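Local coordinates for glutathione S-transferase (Bombyx mori, PDB 4E8H), which binds glutathione as a homodimer and probably catalyses its transfer to electrophilic substrates, as expected of a delta/epsilon-class glutathione transferase, at residues Asn104-Leu107 with Gly108-Leu112; Asp137-Leu140 with Gly141-Asn144; Trp188-Arg191 with Thr192-Leu196; Gly200-Glu203 with Ile204-Gly208. All blocks are in the same frame, centred on the assembly; numbering follows the deposited sequence.

Contact 1: residues Asn104-Leu107 with Gly108-Leu112; sequences NFDL and GTLYL
A wide pi-type turn in the long helix 93-124 brings Phe105 and Asp106 onto Thr109, Leu110 and Tyr111. Gly108 N still makes the ordinary helical bond to Asn104 O (2.8 Å). Phe105 O accepts two N-H groups, Thr109 N at 2.9 Å and Leu110 N at 3.0 Å, from opposite faces of its carbonyl plane. The Thr109 bond is the more bent, 132° at the hydrogen against 158° for Leu110. Tyr111 N then reaches back five residues to Asp106 O (2.8 Å), lying in the carbonyl plane. A water that donates to Asn104 O and accepts from Thr109 OG1 ties the first turn to the threonine hydroxyl. For Phe105, chi1 of 172° puts CG beside the carbonyl carbon and turns the ring toward the residues that follow, where CE1 meets Thr109 CG2 at 3.7 Å and CE2 meets Leu110 CB at 4.0 Å, two oblique contacts at the ring atoms flanking CZ. Asp106 OD1 rests on Leu110 CD2 at 3.8 Å, while its OD2 pairs with Arg72 and takes a hydrogen bond from Thr164. Leu107 packs on Asn104 of the second subunit, and its side chain comes to about 4 Å from bound glutathione at the nearest atoms. The pi-type widening of this core helix thus sits between the dimer interface and the glutathione site, with Asp106 as a second-shell partner of the glutathione-binding Arg72.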
ATOM      1  N   ASN B 104      -2.409   3.954  -0.284  1.00  6.85           N
ATOM      2  CA  ASN B 104      -0.958   3.816  -0.427  1.00  7.22           C
ATOM      3  C   ASN B 104      -0.194   4.862   0.393  1.00  7.29           C
ATOM      4  O   ASN B 104       0.861   4.560   0.959  1.00  7.23           O
ATOM      5  CB  ASN B 104      -0.539   3.859  -1.902  1.00  7.41           C
ATOM      6  CG  ASN B 104      -0.733   2.523  -2.615  1.00  8.28           C
ATOM      7  OD1 ASN B 104       0.193   2.001  -3.235  1.00 10.00           O
ATOM      8  ND2 ASN B 104      -1.938   1.966  -2.527  1.00  9.26           N
ATOM      9  N   PHE B 105      -0.732   6.081   0.457  1.00  7.36           N
ATOM     10  CA  PHE B 105      -0.208   7.118   1.351  1.00  7.46           C
ATOM     11  C   PHE B 105      -0.227   6.621   2.794  1.00  7.57           C
ATOM     12  O   PHE B 105       0.772   6.720   3.503  1.00  7.47           O
ATOM     13  CB  PHE B 105      -1.020   8.415   1.221  1.00  7.46           C
ATOM     14  CG  PHE B 105      -0.670   9.471   2.245  1.00  7.57           C
ATOM     15  CD1 PHE B 105       0.473  10.254   2.102  1.00  7.35           C
ATOM     16  CD2 PHE B 105      -1.498   9.692   3.344  1.00  7.53           C
ATOM     17  CE1 PHE B 105       0.792  11.232   3.045  1.00  7.41           C
ATOM     18  CE2 PHE B 105      -1.187  10.668   4.291  1.00  7.40           C
ATOM     19  CZ  PHE B 105      -0.041  11.440   4.142  1.00  7.28           C
ATOM     20  N   ASP B 106      -1.369   6.080   3.215  1.00  7.76           N
ATOM     21  CA  ASP B 106      -1.525   5.584   4.576  1.00  8.05           C
ATOM     22  C   ASP B 106      -0.509   4.487   4.888  1.00  7.89           C
ATOM     23  O   ASP B 106       0.191   4.565   5.894  1.00  8.00           O
ATOM     24  CB  ASP B 106      -2.957   5.094   4.820  1.00  8.22           C
ATOM     25  CG  ASP B 106      -3.210   4.716   6.273  1.00  9.19           C
ATOM     26  OD1 ASP B 106      -2.876   5.517   7.175  1.00 10.15           O
ATOM     27  OD2 ASP B 106      -3.752   3.616   6.511  1.00 10.45           O
ATOM     28  N   LEU B 107      -0.411   3.484   4.020  1.00  7.75           N
ATOM     29  CA  LEU B 107       0.516   2.376   4.251  1.00  7.69           C
ATOM     30  C   LEU B 107       1.986   2.791   4.144  1.00  7.73           C
ATOM     31  O   LEU B 107       2.774   2.549   5.062  1.00  7.73           O
ATOM     32  CB  LEU B 107       0.223   1.198   3.307  1.00  7.50           C
ATOM     33  CG  LEU B 107       1.179  -0.005   3.351  1.00  7.13           C
ATOM     34  CD1 LEU B 107       1.352  -0.562   4.769  1.00  6.48           C
ATOM     35  CD2 LEU B 107       0.709  -1.104   2.408  1.00  6.45           C
ATOM     36  N   GLY B 108       2.347   3.409   3.024  1.00  7.72           N
ATOM     37  CA  GLY B 108       3.750   3.681   2.723  1.00  7.71           C
ATOM     38  C   GLY B 108       4.332   4.948   3.322  1.00  7.66           C
ATOM     39  O   GLY B 108       5.550   5.128   3.317  1.00  7.70           O
ATOM     40  N   THR B 109       3.474   5.826   3.837  1.00  7.51           N
ATOM     41  CA  THR B 109       3.925   7.117   4.357  1.00  7.40           C
ATOM     42  C   THR B 109       3.489   7.355   5.806  1.00  7.27           C
ATOM     43  O   THR B 109       4.320   7.322   6.714  1.00  7.28           O
ATOM     44  CB  THR B 109       3.480   8.288   3.440  1.00  7.39           C
ATOM     45  OG1 THR B 109       3.952   8.055   2.107  1.00  7.55           O
ATOM     46  CG2 THR B 109       4.033   9.622   3.940  1.00  7.49           C
ATOM     47  N   LEU B 110       2.191   7.582   6.016  1.00  7.04           N
ATOM     48  CA  LEU B 110       1.672   7.973   7.331  1.00  6.83           C
ATOM     49  C   LEU B 110       1.866   6.904   8.402  1.00  6.62           C
ATOM     50  O   LEU B 110       2.470   7.172   9.443  1.00  6.46           O
ATOM     51  CB  LEU B 110       0.192   8.379   7.252  1.00  6.84           C
ATOM     52  CG  LEU B 110      -0.413   8.995   8.522  1.00  6.92           C
ATOM     53  CD1 LEU B 110       0.111  10.411   8.759  1.00  7.26           C
ATOM     54  CD2 LEU B 110      -1.933   8.997   8.464  1.00  6.96           C
ATOM     55  N   TYR B 111       1.351   5.703   8.147  1.00  6.47           N
ATOM     56  CA  TYR B 111       1.424   4.630   9.132  1.00  6.41           C
ATOM     57  C   TYR B 111       2.861   4.198   9.415  1.00  6.36           C
ATOM     58  O   TYR B 111       3.218   3.937  10.565  1.00  6.30           O
ATOM     59  CB  TYR B 111       0.574   3.428   8.720  1.00  6.35           C
ATOM     60  CG  TYR B 111       0.456   2.403   9.819  1.00  6.84           C
ATOM     61  CD1 TYR B 111      -0.283   2.677  10.971  1.00  7.25           C
ATOM     62  CD2 TYR B 111       1.095   1.169   9.722  1.00  6.97           C
ATOM     63  CE1 TYR B 111      -0.386   1.748  11.994  1.00  7.70           C
ATOM     64  CE2 TYR B 111       0.993   0.227  10.740  1.00  7.47           C
ATOM     65  CZ  TYR B 111       0.253   0.526  11.873  1.00  7.78           C
ATOM     66  OH  TYR B 111       0.146  -0.393  12.888  1.00  8.24           O
ATOM     67  N   LEU B 112       3.674   4.127   8.363  1.00  6.50           N
ATOM     68  CA  LEU B 112       5.085   3.769   8.495  1.00  6.62           C
ATOM     69  C   LEU B 112       5.845   4.755   9.383  1.00  6.80           C
ATOM     70  O   LEU B 112       6.591   4.343  10.275  1.00  6.76           O
ATOM     71  CB  LEU B 112       5.749   3.666   7.117  1.00  6.62           C
ATOM     72  CG  LEU B 112       7.268   3.466   7.057  1.00  6.54           C
ATOM     73  CD1 LEU B 112       7.700   2.153   7.712  1.00  6.48           C
ATOM     74  CD2 LEU B 112       7.753   3.534   5.616  1.00  6.66           C
TER
HETATM   75  O   HOH W   1       3.182   5.853   0.416  1.00  9.20           O

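Contact 2: residues Asp137-Leu140 with Gly141-Asn144; sequences DEAL and GWLN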
ATOM      1  N   ASP B 137       5.666  14.422  11.305  1.00  7.90           N
ATOM      2  CA  ASP B 137       5.080  15.764  11.228  1.00  7.85           C
ATOM      3  C   ASP B 137       4.944  16.251   9.785  1.00  7.66           C
ATOM      4  O   ASP B 137       3.961  16.911   9.437  1.00  7.54           O
ATOM      5  CB  ASP B 137       5.926  16.767  12.024  1.00  7.96           C
ATOM      6  CG  ASP B 137       6.044  16.412  13.501  1.00  8.56           C
ATOM      7  OD1 ASP B 137       5.190  15.665  14.025  1.00  9.18           O
ATOM      8  OD2 ASP B 137       7.003  16.891  14.142  1.00  9.46           O
ATOM      9  N   GLU B 138       5.940  15.926   8.960  1.00  7.55           N
ATOM     10  CA  GLU B 138       5.929  16.247   7.532  1.00  7.60           C
ATOM     11  C   GLU B 138       4.737  15.590   6.837  1.00  7.48           C
ATOM     12  O   GLU B 138       4.083  16.211   5.996  1.00  7.50           O
ATOM     13  CB  GLU B 138       7.245  15.809   6.871  1.00  7.63           C
ATOM     14  CG  GLU B 138       7.397  16.234   5.405  1.00  8.39           C
ATOM     15  CD  GLU B 138       8.612  15.621   4.715  1.00  9.30           C
ATOM     16  OE1 GLU B 138       8.964  14.459   5.015  1.00  9.55           O
ATOM     17  OE2 GLU B 138       9.207  16.304   3.857  1.00  9.68           O
ATOM     18  N   ALA B 139       4.462  14.338   7.203  1.00  7.33           N
ATOM     19  CA  ALA B 139       3.328  13.586   6.664  1.00  7.22           C
ATOM     20  C   ALA B 139       1.982  14.148   7.125  1.00  7.19           C
ATOM     21  O   ALA B 139       1.011  14.135   6.365  1.00  7.11           O
ATOM     22  CB  ALA B 139       3.446  12.111   7.031  1.00  7.19           C
ATOM     23  N   LEU B 140       1.929  14.638   8.365  1.00  7.09           N
ATOM     24  CA  LEU B 140       0.732  15.310   8.877  1.00  7.11           C
ATOM     25  C   LEU B 140       0.438  16.605   8.114  1.00  6.90           C
ATOM     26  O   LEU B 140      -0.723  16.938   7.884  1.00  6.92           O
ATOM     27  CB  LEU B 140       0.834  15.586  10.385  1.00  7.16           C
ATOM     28  CG  LEU B 140       0.615  14.442  11.389  1.00  7.63           C
ATOM     29  CD1 LEU B 140       0.660  14.981  12.813  1.00  7.82           C
ATOM     30  CD2 LEU B 140      -0.702  13.698  11.152  1.00  7.84           C
ATOM     31  N   GLY B 141       1.491  17.324   7.725  1.00  6.80           N
ATOM     32  CA  GLY B 141       1.357  18.518   6.886  1.00  6.60           C
ATOM     33  C   GLY B 141       0.764  18.187   5.526  1.00  6.57           C
ATOM     34  O   GLY B 141      -0.111  18.904   5.033  1.00  6.50           O
ATOM     35  N   TRP B 142       1.245  17.096   4.928  1.00  6.44           N
ATOM     36  CA  TRP B 142       0.685  16.584   3.678  1.00  6.49           C
ATOM     37  C   TRP B 142      -0.789  16.186   3.813  1.00  6.43           C
ATOM     38  O   TRP B 142      -1.607  16.551   2.965  1.00  6.52           O
ATOM     39  CB  TRP B 142       1.499  15.399   3.149  1.00  6.50           C
ATOM     40  CG  TRP B 142       2.895  15.737   2.696  1.00  6.76           C
ATOM     41  CD1 TRP B 142       3.334  16.928   2.184  1.00  6.65           C
ATOM     42  CD2 TRP B 142       4.027  14.855   2.680  1.00  6.90           C
ATOM     43  NE1 TRP B 142       4.670  16.847   1.872  1.00  7.07           N
ATOM     44  CE2 TRP B 142       5.119  15.585   2.162  1.00  6.96           C
ATOM     45  CE3 TRP B 142       4.224  13.520   3.062  1.00  6.96           C
ATOM     46  CZ2 TRP B 142       6.395  15.025   2.014  1.00  7.16           C
ATOM     47  CZ3 TRP B 142       5.492  12.963   2.914  1.00  7.11           C
ATOM     48  CH2 TRP B 142       6.560  13.717   2.394  1.00  7.17           C
ATOM     49  N   LEU B 143      -1.125  15.442   4.868  1.00  6.31           N
ATOM     50  CA  LEU B 143      -2.521  15.069   5.128  1.00  6.19           C
ATOM     51  C   LEU B 143      -3.402  16.305   5.292  1.00  6.26           C
ATOM     52  O   LEU B 143      -4.510  16.364   4.746  1.00  6.03           O
ATOM     53  CB  LEU B 143      -2.641  14.157   6.355  1.00  6.09           C
ATOM     54  CG  LEU B 143      -4.046  13.721   6.803  1.00  5.86           C
ATOM     55  CD1 LEU B 143      -4.787  12.915   5.732  1.00  5.20           C
ATOM     56  CD2 LEU B 143      -3.963  12.934   8.099  1.00  5.88           C
ATOM     57  N   ASN B 144      -2.902  17.289   6.038  1.00  6.43           N
ATOM     58  CA  ASN B 144      -3.603  18.559   6.191  1.00  6.87           C
ATOM     59  C   ASN B 144      -3.859  19.227   4.838  1.00  7.31           C
ATOM     60  O   ASN B 144      -4.938  19.775   4.606  1.00  7.35           O
ATOM     61  CB  ASN B 144      -2.840  19.507   7.117  1.00  6.60           C
ATOM     62  CG  ASN B 144      -3.690  20.678   7.567  1.00  6.49           C
ATOM     63  OD1 ASN B 144      -4.593  20.524   8.391  1.00  6.06           O
ATOM     64  ND2 ASN B 144      -3.412  21.857   7.023  1.00  5.58           N
TER
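Trp142 carries CG beside its backbone N (chi1 -67°), laying the indole back along the helix, and Glu138 holds CG anti to its own N (chi1 -174°) with an extended chain that runs out to meet it. One turn apart, the two side chains cross obliquely. Glu138 CG sits over the face of the six-membered ring, 4.0 Å from its centroid, a CH-pi contact. Beyond it the carboxylate lies nearly flat against the ring, the planes only 24° apart, with CD 3.5 Å from Trp142 CZ2. Glu138 OE1 also forms a salt bridge with Arg113, which probably helps hold the carboxylate in that pose. The carbonyl Glu138 O lies 3.5 Å above the indole plane of Trp142, offset toward the rim, while accepting the N-H of Trp142 at 3.2 Å. Ala139 adds a small apolar touch, its CB 4.3 Å from Trp142 CE3. Behind these side chains the backbone is regular alpha-helix: Leu143 N bonds to Ala139 O at 2.9 Å, and Gly141 N to Asp137 O and Asn144 N to Leu140 O follow the same i to i+4 pattern. Around the helix the neighbours divide by direction. Ala139 and Trp142 lie on Thr109 and Arg113 of helix 93-124, and Trp142 also meets Pro54 of the second subunit; Leu140 and Leu143 turn to Ile169 of helix 160-174 and Ile185 of helix 183-196.

Contact 3: residues Trp188-Arg191 with Thr192-Leu196; sequences WFER and TKKML
Thr192 and Trp188 make the compact, buried side of this helical turn. The threonine hydroxyl folds back beside its own backbone N (chi1 -55°) and donates to Trp188 O at 2.9 Å, while Thr192 N bonds to the same oxygen, also at 2.9 Å. The two donors come from opposite faces of the carbonyl plane, so one acceptor is gripped twice. Thr192 OG1 also sits 3.3 Å above the indole plane of Trp188, offset toward the rim; Trp188 NE1 gives its own hydrogen to Asp162. Lys193 bends at chi3 (-76°) and lays its methylene chain over Phe189. Its CE is 3.7 Å from the Phe189 ring centroid and 18° off the normal, a CH-pi contact, and the ammonium group continues past the rim. These pairs are i to i+4 contacts on helix 183-196 of the all-helical C-terminal domain of the transferase fold. Trp188 and Phe189 both pack on Val166 and Ile169 of helix 160-174, and Lys193 touches Tyr201 of helix 201-213.

The outer side is looser and charged. Lys193 NZ forms a salt bridge with Glu190 OE2 at 3.0 Å, the ammonium approaching from above the carboxylate plane; the two side chains run side by side. Glu190 OE1 stays 4.3 Å from Lys194 NZ, too far for a salt bridge, and a water spans the gap, donating to both Glu190 O and OE1 and accepting from Lys194 NZ at 3.2 Å. Glu190, Lys194 and Met195 are exposed; Arg191 leaves on a different side, over Phe152, where NH1 makes a weak hydrogen bond to Pro151 O.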
ATOM      1  N   TRP B 188     -11.701  17.667  10.100  1.00  7.54           N
ATOM      2  CA  TRP B 188     -11.918  16.353   9.500  1.00  7.43           C
ATOM      3  C   TRP B 188     -12.054  15.267  10.561  1.00  7.56           C
ATOM      4  O   TRP B 188     -12.873  14.360  10.419  1.00  7.48           O
ATOM      5  CB  TRP B 188     -10.781  16.006   8.534  1.00  7.26           C
ATOM      6  CG  TRP B 188     -10.708  14.548   8.164  1.00  7.02           C
ATOM      7  CD1 TRP B 188     -11.344  13.933   7.126  1.00  6.88           C
ATOM      8  CD2 TRP B 188      -9.952  13.527   8.832  1.00  6.94           C
ATOM      9  NE1 TRP B 188     -11.033  12.594   7.102  1.00  6.80           N
ATOM     10  CE2 TRP B 188     -10.181  12.317   8.139  1.00  6.95           C
ATOM     11  CE3 TRP B 188      -9.103  13.516   9.949  1.00  6.86           C
ATOM     12  CZ2 TRP B 188      -9.595  11.108   8.525  1.00  6.84           C
ATOM     13  CZ3 TRP B 188      -8.522  12.311  10.335  1.00  6.91           C
ATOM     14  CH2 TRP B 188      -8.771  11.124   9.621  1.00  6.98           C
ATOM     15  N   PHE B 189     -11.245  15.357  11.615  1.00  7.89           N
ATOM     16  CA  PHE B 189     -11.254  14.354  12.681  1.00  8.44           C
ATOM     17  C   PHE B 189     -12.576  14.376  13.454  1.00  8.92           C
ATOM     18  O   PHE B 189     -13.141  13.319  13.749  1.00  8.97           O
ATOM     19  CB  PHE B 189     -10.036  14.535  13.603  1.00  8.29           C
ATOM     20  CG  PHE B 189      -9.931  13.516  14.716  1.00  8.17           C
ATOM     21  CD1 PHE B 189      -9.994  12.147  14.458  1.00  8.14           C
ATOM     22  CD2 PHE B 189      -9.725  13.937  16.028  1.00  8.15           C
ATOM     23  CE1 PHE B 189      -9.882  11.215  15.498  1.00  8.20           C
ATOM     24  CE2 PHE B 189      -9.609  13.017  17.073  1.00  8.19           C
ATOM     25  CZ  PHE B 189      -9.689  11.654  16.808  1.00  8.08           C
ATOM     26  N   GLU B 190     -13.075  15.574  13.756  1.00  9.55           N
ATOM     27  CA  GLU B 190     -14.364  15.718  14.437  1.00 10.23           C
ATOM     28  C   GLU B 190     -15.496  15.210  13.550  1.00 10.31           C
ATOM     29  O   GLU B 190     -16.410  14.536  14.023  1.00 10.35           O
ATOM     30  CB  GLU B 190     -14.613  17.173  14.855  1.00 10.39           C
ATOM     31  CG  GLU B 190     -13.612  17.727  15.877  1.00 11.62           C
ATOM     32  CD  GLU B 190     -13.532  16.902  17.156  1.00 13.13           C
ATOM     33  OE1 GLU B 190     -14.595  16.543  17.709  1.00 13.75           O
ATOM     34  OE2 GLU B 190     -12.401  16.620  17.613  1.00 13.67           O
ATOM     35  N   ARG B 191     -15.403  15.521  12.258  1.00 10.52           N
ATOM     36  CA  ARG B 191     -16.365  15.083  11.251  1.00 10.63           C
ATOM     37  C   ARG B 191     -16.442  13.555  11.133  1.00 10.62           C
ATOM     38  O   ARG B 191     -17.533  12.986  11.117  1.00 10.58           O
ATOM     39  CB  ARG B 191     -15.995  15.700   9.899  1.00 10.70           C
ATOM     40  CG  ARG B 191     -17.037  15.545   8.799  1.00 11.25           C
ATOM     41  CD  ARG B 191     -16.605  16.260   7.517  1.00 12.09           C
ATOM     42  NE  ARG B 191     -16.384  17.693   7.722  1.00 12.74           N
ATOM     43  CZ  ARG B 191     -15.209  18.309   7.600  1.00 13.24           C
ATOM     44  NH1 ARG B 191     -14.119  17.634   7.255  1.00 13.10           N
ATOM     45  NH2 ARG B 191     -15.126  19.615   7.813  1.00 13.52           N
ATOM     46  N   THR B 192     -15.280  12.907  11.059  1.00 10.70           N
ATOM     47  CA  THR B 192     -15.191  11.464  10.816  1.00 10.76           C
ATOM     48  C   THR B 192     -15.594  10.649  12.050  1.00 11.12           C
ATOM     49  O   THR B 192     -16.253   9.613  11.923  1.00 10.92           O
ATOM     50  CB  THR B 192     -13.783  11.071  10.296  1.00 10.72           C
ATOM     51  OG1 THR B 192     -13.472  11.853   9.135  1.00 10.18           O
ATOM     52  CG2 THR B 192     -13.709   9.589   9.933  1.00 10.69           C
ATOM     53  N   LYS B 193     -15.207  11.128  13.233  1.00 11.71           N
ATOM     54  CA  LYS B 193     -15.687  10.562  14.496  1.00 12.41           C
ATOM     55  C   LYS B 193     -17.215  10.516  14.530  1.00 12.89           C
ATOM     56  O   LYS B 193     -17.798   9.466  14.805  1.00 12.93           O
ATOM     57  CB  LYS B 193     -15.159  11.353  15.696  1.00 12.38           C
ATOM     58  CG  LYS B 193     -13.716  11.038  16.073  1.00 12.71           C
ATOM     59  CD  LYS B 193     -13.327  11.665  17.409  1.00 13.25           C
ATOM     60  CE  LYS B 193     -13.089  13.167  17.280  1.00 13.41           C
ATOM     61  NZ  LYS B 193     -12.721  13.790  18.585  1.00 13.40           N
ATOM     62  N   LYS B 194     -17.851  11.650  14.230  1.00 13.52           N
ATOM     63  CA  LYS B 194     -19.314  11.743  14.193  1.00 14.18           C
ATOM     64  C   LYS B 194     -19.927  10.756  13.201  1.00 14.30           C
ATOM     65  O   LYS B 194     -20.967  10.152  13.480  1.00 14.37           O
ATOM     66  CB  LYS B 194     -19.766  13.171  13.869  1.00 14.38           C
ATOM     67  CG  LYS B 194     -19.555  14.165  15.002  1.00 15.45           C
ATOM     68  CD  LYS B 194     -20.106  15.538  14.645  1.00 17.02           C
ATOM     69  CE  LYS B 194     -19.948  16.524  15.797  1.00 17.84           C
ATOM     70  NZ  LYS B 194     -18.533  16.955  15.992  1.00 18.55           N
ATOM     71  N   MET B 195     -19.272  10.593  12.052  1.00 14.46           N
ATOM     72  CA  MET B 195     -19.690   9.620  11.046  1.00 14.71           C
ATOM     73  C   MET B 195     -19.603   8.183  11.557  1.00 14.52           C
ATOM     74  O   MET B 195     -20.428   7.341  11.199  1.00 14.45           O
ATOM     75  CB  MET B 195     -18.841   9.763   9.778  1.00 14.89           C
ATOM     76  CG  MET B 195     -19.120  11.021   8.966  1.00 16.09           C
ATOM     77  SD  MET B 195     -20.797  11.081   8.301  1.00 18.40           S
ATOM     78  CE  MET B 195     -20.707   9.841   7.011  1.00 18.12           C
ATOM     79  N   LEU B 196     -18.607   7.914  12.399  1.00 14.39           N
ATOM     80  CA  LEU B 196     -18.303   6.548  12.825  1.00 14.35           C
ATOM     81  C   LEU B 196     -18.879   6.144  14.183  1.00 14.59           C
ATOM     82  O   LEU B 196     -18.821   4.968  14.549  1.00 14.57           O
ATOM     83  CB  LEU B 196     -16.789   6.302  12.795  1.00 14.09           C
ATOM     84  CG  LEU B 196     -16.115   6.258  11.420  1.00 13.66           C
ATOM     85  CD1 LEU B 196     -14.601   6.244  11.568  1.00 12.85           C
ATOM     86  CD2 LEU B 196     -16.589   5.062  10.595  1.00 12.92           C
TER
HETATM   87  O   HOH W   2     -16.732  14.536  16.934  1.00 25.17           O

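Contact 4: residues Gly200-Glu203 with Ile204-Gly208; sequences GYDE and IDVTG
Backbone hydrogen bonds from Ile204, Asp205 and Val206 to Gly200 and Tyr201 open helix 201-213. Gly200 is the N-cap, and its O receives Ile204 N at 2.9 Å. The turn widens to pi-type: Tyr201 O takes Val206 N at 3.2 Å in its carbonyl plane and Asp205 N from above that plane, the latter bent to 135° at the hydrogen. Asp202 O is doubly used, by Thr207 N nearly in line with the carbonyl bond and by Thr207 OG1 at 2.9 Å; chi1 of -57° folds this hydroxyl back toward the preceding turn.

Among the van der Waals contacts, the Tyr201 ring lies between two side chains. Its CE1 is 3.3 Å from Val206 CG2, the two side chains crossing at about a right angle, and CE2 is 3.4 Å from Asp205 OD2, with ring and carboxylate planes 81° apart.

The polar ends of Tyr201 and Asp205 are satisfied by neighbouring helices: Tyr201 OH and Asp205 OD2 both hydrogen-bond to Thr170 OG1 of helix 160-174, and Asp205 OD1 forms a salt bridge with Arg19 of helix 16-27. With Ile204 on Met22 and Met23 of helix 16-27, and Tyr201 on Phe189 of helix 183-196, the turn sits among all three.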
ATOM      1  N   GLY B 200     -19.478   1.955  16.032  1.00 13.19           N
ATOM      2  CA  GLY B 200     -18.537   1.400  16.999  1.00 12.72           C
ATOM      3  C   GLY B 200     -17.212   2.128  17.144  1.00 12.45           C
ATOM      4  O   GLY B 200     -16.209   1.517  17.522  1.00 12.32           O
ATOM      5  N   TYR B 201     -17.206   3.430  16.866  1.00 12.17           N
ATOM      6  CA  TYR B 201     -15.975   4.208  16.975  1.00 11.97           C
ATOM      7  C   TYR B 201     -15.341   4.113  18.373  1.00 12.05           C
ATOM      8  O   TYR B 201     -14.131   3.913  18.489  1.00 11.95           O
ATOM      9  CB  TYR B 201     -16.175   5.671  16.558  1.00 11.88           C
ATOM     10  CG  TYR B 201     -14.916   6.483  16.734  1.00 11.43           C
ATOM     11  CD1 TYR B 201     -14.754   7.312  17.838  1.00 11.22           C
ATOM     12  CD2 TYR B 201     -13.865   6.385  15.821  1.00 11.39           C
ATOM     13  CE1 TYR B 201     -13.595   8.041  18.021  1.00 11.24           C
ATOM     14  CE2 TYR B 201     -12.697   7.112  15.996  1.00 11.39           C
ATOM     15  CZ  TYR B 201     -12.568   7.936  17.101  1.00 11.29           C
ATOM     16  OH  TYR B 201     -11.417   8.665  17.289  1.00 11.71           O
ATOM     17  N   ASP B 202     -16.156   4.252  19.421  1.00 12.11           N
ATOM     18  CA  ASP B 202     -15.653   4.174  20.798  1.00 12.35           C
ATOM     19  C   ASP B 202     -15.207   2.772  21.182  1.00 12.23           C
ATOM     20  O   ASP B 202     -14.114   2.596  21.720  1.00 12.21           O
ATOM     21  CB  ASP B 202     -16.685   4.672  21.816  1.00 12.50           C
ATOM     22  CG  ASP B 202     -16.126   4.730  23.238  1.00 13.36           C
ATOM     23  OD1 ASP B 202     -15.754   5.833  23.688  1.00 14.24           O
ATOM     24  OD2 ASP B 202     -16.046   3.671  23.903  1.00 14.73           O
ATOM     25  N   GLU B 203     -16.055   1.782  20.921  1.00 12.27           N
ATOM     26  CA  GLU B 203     -15.768   0.411  21.339  1.00 12.36           C
ATOM     27  C   GLU B 203     -14.599  -0.218  20.575  1.00 12.13           C
ATOM     28  O   GLU B 203     -13.917  -1.097  21.104  1.00 12.08           O
ATOM     29  CB  GLU B 203     -17.024  -0.471  21.274  1.00 12.54           C
ATOM     30  CG  GLU B 203     -17.639  -0.616  19.894  1.00 13.40           C
ATOM     31  CD  GLU B 203     -19.026  -1.227  19.935  1.00 14.47           C
ATOM     32  OE1 GLU B 203     -20.013  -0.465  19.861  1.00 14.96           O
ATOM     33  OE2 GLU B 203     -19.133  -2.468  20.043  1.00 15.00           O
ATOM     34  N   ILE B 204     -14.360   0.239  19.346  1.00 11.92           N
ATOM     35  CA  ILE B 204     -13.255  -0.280  18.536  1.00 11.75           C
ATOM     36  C   ILE B 204     -12.007   0.605  18.620  1.00 11.75           C
ATOM     37  O   ILE B 204     -10.961   0.160  19.101  1.00 11.74           O
ATOM     38  CB  ILE B 204     -13.664  -0.498  17.046  1.00 11.74           C
ATOM     39  CG1 ILE B 204     -14.810  -1.514  16.941  1.00 11.70           C
ATOM     40  CG2 ILE B 204     -12.462  -0.954  16.208  1.00 11.56           C
ATOM     41  CD1 ILE B 204     -15.576  -1.460  15.625  1.00 11.58           C
ATOM     42  N   ASP B 205     -12.125   1.851  18.162  1.00 11.71           N
ATOM     43  CA  ASP B 205     -10.958   2.712  17.959  1.00 11.74           C
ATOM     44  C   ASP B 205     -10.448   3.375  19.236  1.00 11.57           C
ATOM     45  O   ASP B 205      -9.253   3.316  19.530  1.00 11.47           O
ATOM     46  CB  ASP B 205     -11.230   3.765  16.876  1.00 11.88           C
ATOM     47  CG  ASP B 205      -9.983   4.121  16.081  1.00 12.56           C
ATOM     48  OD1 ASP B 205      -8.998   3.353  16.129  1.00 13.45           O
ATOM     49  OD2 ASP B 205      -9.992   5.163  15.391  1.00 13.27           O
ATOM     50  N   VAL B 206     -11.353   4.008  19.981  1.00 11.45           N
ATOM     51  CA  VAL B 206     -10.999   4.673  21.236  1.00 11.42           C
ATOM     52  C   VAL B 206     -10.474   3.659  22.258  1.00 11.52           C
ATOM     53  O   VAL B 206      -9.446   3.897  22.896  1.00 11.58           O
ATOM     54  CB  VAL B 206     -12.186   5.496  21.814  1.00 11.40           C
ATOM     55  CG1 VAL B 206     -11.850   6.061  23.192  1.00 11.35           C
ATOM     56  CG2 VAL B 206     -12.560   6.625  20.869  1.00 11.15           C
ATOM     57  N   THR B 207     -11.169   2.528  22.386  1.00 11.61           N
ATOM     58  CA  THR B 207     -10.757   1.444  23.283  1.00 11.71           C
ATOM     59  C   THR B 207      -9.379   0.894  22.901  1.00 11.66           C
ATOM     60  O   THR B 207      -8.523   0.710  23.769  1.00 11.62           O
ATOM     61  CB  THR B 207     -11.812   0.307  23.326  1.00 11.79           C
ATOM     62  OG1 THR B 207     -13.078   0.841  23.735  1.00 12.05           O
ATOM     63  CG2 THR B 207     -11.405  -0.795  24.305  1.00 11.91           C
ATOM     64  N   GLY B 208      -9.169   0.654  21.608  1.00 11.62           N
ATOM     65  CA  GLY B 208      -7.890   0.151  21.104  1.00 11.54           C
ATOM     66  C   GLY B 208      -6.734   1.099  21.367  1.00 11.60           C
ATOM     67  O   GLY B 208      -5.662   0.674  21.803  1.00 11.43           O
TER

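In the fold
All four contacts are local ones within a helix, but their surroundings differ. Contact 1 is the buried one, near glutathione and the second subunit; the others are partly buried, with exposed residues in contacts 3 and 4. Contacts 1 and 2 join successive helices, Thr109 CG2 meeting Trp142 CZ3 at 3.8 Å. Contacts 3 and 4 do the same farther along the chain, through Tyr201 against Phe189 and Lys193. Contacts 1 and 4 lie on opposite sides of the chain's centre, about 21 Å apart between centres, yet share a pi-type widening. Contacts 2 and 3 keep regular helix and instead set a charged side chain over an aromatic face.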